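Local coordinates for SIR4-interacting protein SIF2 (PDB 1R5M) that antagonizes telomeric silencing in yeast and is a WD40-repeat component of the Set3C corepressor complex, at residues V312-S326 against P379-Y388. Residues are numbered along the deposited sequence; the frame is centred on the assembly and turned at random.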
loop_
_atom_site.group_PDB
_atom_site.type_symbol
_atom_site.label_atom_id
_atom_site.label_comp_id
_atom_site.label_asym_id
_atom_site.label_seq_id
_atom_site.Cartn_x
_atom_site.Cartn_y
_atom_site.Cartn_z
ATOM N N VAL A 312 13.097 9.739 5.044
ATOM C CA VAL A 312 12.661 8.427 5.490
ATOM C C VAL A 312 13.036 8.440 6.963
ATOM O O VAL A 312 14.186 8.724 7.312
ATOM C CB VAL A 312 13.425 7.294 4.779
ATOM C CG1 VAL A 312 12.985 5.947 5.329
ATOM C CG2 VAL A 312 13.171 7.357 3.280
ATOM N N ARG A 313 12.071 8.157 7.830
ATOM C CA ARG A 313 12.331 8.177 9.260
ATOM C C ARG A 313 11.917 6.893 9.954
ATOM O O ARG A 313 10.814 6.387 9.741
ATOM C CB ARG A 313 11.615 9.374 9.893
ATOM C CG ARG A 313 12.098 10.709 9.335
ATOM C CD ARG A 313 11.300 11.894 9.853
ATOM N NE ARG A 313 11.661 13.113 9.132
ATOM C CZ ARG A 313 12.330 14.129 9.663
ATOM N NH1 ARG A 313 12.712 14.086 10.934
ATOM N NH2 ARG A 313 12.627 15.186 8.919
ATOM N N LEU A 314 12.823 6.370 10.774
ATOM C CA LEU A 314 12.588 5.146 11.538
ATOM C C LEU A 314 12.372 5.580 12.983
ATOM O O LEU A 314 13.215 6.272 13.567
ATOM C CB LEU A 314 13.799 4.213 11.435
ATOM C CG LEU A 314 13.711 2.892 12.202
ATOM C CD1 LEU A 314 12.633 2.003 11.592
ATOM C CD2 LEU A 314 15.061 2.192 12.154
ATOM N N TRP A 315 11.246 5.164 13.555
ATOM C CA TRP A 315 10.877 5.554 14.911
ATOM C C TRP A 315 10.852 4.387 15.888
ATOM O O TRP A 315 10.478 3.276 15.527
ATOM C CB TRP A 315 9.491 6.211 14.894
ATOM C CG TRP A 315 9.267 7.198 13.768
ATOM C CD1 TRP A 315 8.876 6.916 12.487
ATOM C CD2 TRP A 315 9.380 8.621 13.847
ATOM N NE1 TRP A 315 8.729 8.084 11.766
ATOM C CE2 TRP A 315 9.034 9.143 12.580
ATOM C CE3 TRP A 315 9.740 9.511 14.869
ATOM C CZ2 TRP A 315 9.034 10.515 12.310
ATOM C CZ3 TRP A 315 9.741 10.872 14.599
ATOM C CH2 TRP A 315 9.391 11.360 13.331
ATOM N N SER A 316 11.239 4.659 17.133
ATOM C CA SER A 316 11.256 3.648 18.186
ATOM C C SER A 316 10.096 3.835 19.159
ATOM O O SER A 316 9.938 4.905 19.748
ATOM C CB SER A 316 12.573 3.724 18.966
ATOM O OG SER A 316 12.506 2.966 20.167
ATOM N N LEU A 317 9.275 2.803 19.326
ATOM C CA LEU A 317 8.167 2.890 20.272
ATOM C C LEU A 317 8.693 2.728 21.698
ATOM O O LEU A 317 8.209 3.378 22.622
ATOM C CB LEU A 317 7.114 1.811 19.986
ATOM C CG LEU A 317 6.051 2.165 18.940
ATOM C CD1 LEU A 317 6.688 2.310 17.563
ATOM C CD2 LEU A 317 4.985 1.081 18.925
ATOM N N LYS A 318 9.700 1.875 21.869
ATOM C CA LYS A 318 10.270 1.629 23.190
ATOM C C LYS A 318 10.947 2.854 23.785
ATOM O O LYS A 318 10.899 3.061 24.996
ATOM C CB LYS A 318 11.264 0.464 23.127
ATOM C CG LYS A 318 10.591 -0.874 22.850
ATOM C CD LYS A 318 11.584 -1.969 22.511
ATOM C CE LYS A 318 12.427 -2.380 23.700
ATOM N NZ LYS A 318 13.317 -3.523 23.326
ATOM N N GLN A 319 11.565 3.671 22.937
ATOM C CA GLN A 319 12.259 4.866 23.408
ATOM C C GLN A 319 11.526 6.163 23.077
ATOM O O GLN A 319 11.982 7.248 23.451
ATOM C CB GLN A 319 13.670 4.927 22.812
ATOM C CG GLN A 319 14.534 3.711 23.100
ATOM C CD GLN A 319 14.554 3.340 24.568
ATOM O OE1 GLN A 319 14.777 4.190 25.432
ATOM N NE2 GLN A 319 14.326 2.065 24.859
ATOM N N ASN A 320 10.395 6.051 22.384
ATOM C CA ASN A 320 9.603 7.215 21.986
ATOM C C ASN A 320 10.488 8.278 21.344
ATOM O O ASN A 320 10.538 9.424 21.794
ATOM C CB ASN A 320 8.871 7.813 23.192
ATOM C CG ASN A 320 8.081 9.057 22.832
ATOM O OD1 ASN A 320 7.512 9.144 21.744
ATOM N ND2 ASN A 320 8.039 10.024 23.743
ATOM N N THR A 321 11.177 7.903 20.274
ATOM C CA THR A 321 12.063 8.854 19.631
ATOM C C THR A 321 12.449 8.422 18.226
ATOM O O THR A 321 12.270 7.262 17.843
ATOM C CB THR A 321 13.349 9.025 20.474
ATOM O OG1 THR A 321 14.089 10.160 20.014
ATOM C CG2 THR A 321 14.223 7.781 20.371
ATOM N N LEU A 322 12.971 9.374 17.461
ATOM C CA LEU A 322 13.437 9.115 16.111
ATOM C C LEU A 322 14.726 8.316 16.268
ATOM O O LEU A 322 15.664 8.763 16.932
ATOM C CB LEU A 322 13.728 10.435 15.397
ATOM C CG LEU A 322 14.369 10.314 14.015
ATOM C CD1 LEU A 322 13.332 9.813 13.009
ATOM C CD2 LEU A 322 14.910 11.668 13.589
ATOM N N LEU A 323 14.773 7.132 15.670
ATOM C CA LEU A 323 15.949 6.280 15.768
ATOM C C LEU A 323 16.969 6.560 14.668
ATOM O O LEU A 323 18.177 6.545 14.910
ATOM C CB LEU A 323 15.522 4.812 15.716
ATOM C CG LEU A 323 16.607 3.739 15.770
ATOM C CD1 LEU A 323 17.410 3.869 17.060
ATOM C CD2 LEU A 323 15.948 2.368 15.687
ATOM N N ALA A 324 16.478 6.812 13.458
ATOM C CA ALA A 324 17.358 7.076 12.331
ATOM C C ALA A 324 16.605 7.758 11.201
ATOM O O ALA A 324 15.380 7.692 11.132
ATOM C CB ALA A 324 17.966 5.768 11.830
ATOM N N LEU A 325 17.340 8.418 10.312
ATOM C CA LEU A 325 16.703 9.081 9.188
ATOM C C LEU A 325 17.668 9.292 8.037
ATOM O O LEU A 325 18.884 9.367 8.226
ATOM C CB LEU A 325 16.124 10.434 9.606
ATOM C CG LEU A 325 17.109 11.587 9.814
ATOM C CD1 LEU A 325 16.340 12.893 9.953
ATOM C CD2 LEU A 325 17.967 11.325 11.038
ATOM N N SER A 326 17.103 9.370 6.840
ATOM C CA SER A 326 17.870 9.607 5.626
ATOM C C SER A 326 17.038 10.560 4.792
ATOM O O SER A 326 15.809 10.481 4.791
ATOM C CB SER A 326 18.107 8.303 4.869
ATOM O OG SER A 326 19.038 7.490 5.558
ATOM N N PRO A 379 19.541 10.285 15.731
ATOM C CA PRO A 379 20.017 10.949 14.514
ATOM C C PRO A 379 20.901 10.051 13.650
ATOM O O PRO A 379 21.661 10.532 12.810
ATOM C CB PRO A 379 20.766 12.155 15.060
ATOM C CG PRO A 379 19.958 12.510 16.270
ATOM C CD PRO A 379 19.731 11.153 16.907
ATOM N N LEU A 380 20.794 8.743 13.863
ATOM C CA LEU A 380 21.572 7.780 13.095
ATOM C C LEU A 380 21.093 7.800 11.649
ATOM O O LEU A 380 19.932 8.093 11.376
ATOM C CB LEU A 380 21.391 6.371 13.667
ATOM C CG LEU A 380 21.824 6.121 15.115
ATOM C CD1 LEU A 380 21.460 4.704 15.520
ATOM C CD2 LEU A 380 23.321 6.356 15.249
ATOM N N PRO A 381 21.988 7.508 10.698
ATOM C CA PRO A 381 21.548 7.514 9.302
ATOM C C PRO A 381 21.000 6.136 8.939
ATOM O O PRO A 381 21.361 5.140 9.566
ATOM C CB PRO A 381 22.831 7.837 8.550
ATOM C CG PRO A 381 23.858 7.096 9.355
ATOM C CD PRO A 381 23.458 7.413 10.788
ATOM N N ILE A 382 20.104 6.072 7.959
ATOM C CA ILE A 382 19.582 4.776 7.539
ATOM C C ILE A 382 20.460 4.376 6.355
ATOM O O ILE A 382 20.458 5.042 5.324
ATOM C CB ILE A 382 18.109 4.851 7.082
ATOM C CG1 ILE A 382 17.234 5.407 8.208
ATOM C CG2 ILE A 382 17.618 3.455 6.711
ATOM C CD1 ILE A 382 15.774 5.569 7.825
ATOM N N PRO A 383 21.227 3.285 6.495
ATOM C CA PRO A 383 22.118 2.814 5.429
ATOM C C PRO A 383 21.447 2.641 4.072
ATOM O O PRO A 383 20.386 2.032 3.975
ATOM C CB PRO A 383 22.638 1.486 5.976
ATOM C CG PRO A 383 22.611 1.695 7.460
ATOM C CD PRO A 383 21.281 2.380 7.657
ATOM N N LEU A 384 22.066 3.191 3.031
ATOM C CA LEU A 384 21.540 3.057 1.678
ATOM C C LEU A 384 22.090 1.745 1.128
ATOM O O LEU A 384 23.299 1.585 0.961
ATOM C CB LEU A 384 21.991 4.224 0.799
ATOM C CG LEU A 384 21.537 4.156 -0.662
ATOM C CD1 LEU A 384 20.011 4.091 -0.735
ATOM C CD2 LEU A 384 22.056 5.377 -1.411
ATOM N N TYR A 385 21.196 0.805 0.853
ATOM C CA TYR A 385 21.591 -0.506 0.356
ATOM C C TYR A 385 21.789 -0.551 -1.153
ATOM O O TYR A 385 22.764 -1.129 -1.646
ATOM C CB TYR A 385 20.529 -1.533 0.761
ATOM C CG TYR A 385 20.848 -2.963 0.396
ATOM C CD1 TYR A 385 21.882 -3.651 1.027
ATOM C CD2 TYR A 385 20.103 -3.638 -0.573
ATOM C CE1 TYR A 385 22.166 -4.974 0.706
ATOM C CE2 TYR A 385 20.380 -4.961 -0.901
ATOM C CZ TYR A 385 21.411 -5.622 -0.257
ATOM O OH TYR A 385 21.684 -6.933 -0.572
ATOM N N ALA A 386 20.860 0.056 -1.884
ATOM C CA ALA A 386 20.923 0.043 -3.337
ATOM C C ALA A 386 20.071 1.143 -3.950
ATOM O O ALA A 386 19.200 1.708 -3.291
ATOM C CB ALA A 386 20.457 -1.314 -3.848
ATOM N N SER A 387 20.335 1.442 -5.219
ATOM C CA SER A 387 19.587 2.464 -5.943
ATOM C C SER A 387 19.326 2.027 -7.380
ATOM O O SER A 387 20.112 1.277 -7.966
ATOM C CB SER A 387 20.361 3.787 -5.964
ATOM O OG SER A 387 20.569 4.302 -4.663
ATOM N N TYR A 388 18.209 2.495 -7.932
ATOM C CA TYR A 388 17.818 2.208 -9.310
ATOM C C TYR A 388 17.485 3.553 -9.951
ATOM O O TYR A 388 16.674 4.314 -9.419
ATOM C CB TYR A 388 16.587 1.299 -9.349
ATOM C CG TYR A 388 16.154 0.910 -10.746
ATOM C CD1 TYR A 388 16.983 0.148 -11.568
ATOM C CD2 TYR A 388 14.905 1.290 -11.243
ATOM C CE1 TYR A 388 16.580 -0.233 -12.851
ATOM C CE2 TYR A 388 14.494 0.917 -12.521
ATOM C CZ TYR A 388 15.335 0.155 -13.319
ATOM O OH TYR A 388 14.925 -0.229 -14.577
#
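P379 lies beside L325, on the outermost strand of a blade, with its CA 4.1 Å from CD2 of L325. One residue on, L380 makes a backbone hydrogen bond across the contact, its O accepting from L325 N at 2.8 Å, almost in line with the C=O (169°). Its CB rests 3.9 Å from CB of A324, a small methyl that suits the close approach of the two backbones. P381, lacking an N-H, can donate no amide bond; instead its CA carries a CH toward L325 O (3.4 Å). I382 is buried, its side chain lying against A324 and V312. With CG1 anti to its carbonyl carbon (chi1 -58°) and the chain extended beyond, CG1 packs 3.7 Å from A324 CB while CD1 reaches V312 CG1 at 3.8 Å, the two side chains crossing at about a right angle. A branched, wholly apolar residue suits this place, which Y357 of the next blade also lines; an alanine here would probably lose the CG1 and CD1 contacts with A324 and V312 and open a gap at the seam. Beside it, the compact S326 brings OG to 2.8 Å from I382 O. Beyond P383 the chain leaves for strand 384-388, paired with strand 354-358. Thus a weakly bonded parallel bridge at L380 and A324 attaches the chain to strand 321-327 before it joins the following blade, a link between neighbouring blades of the WD40 beta-propeller.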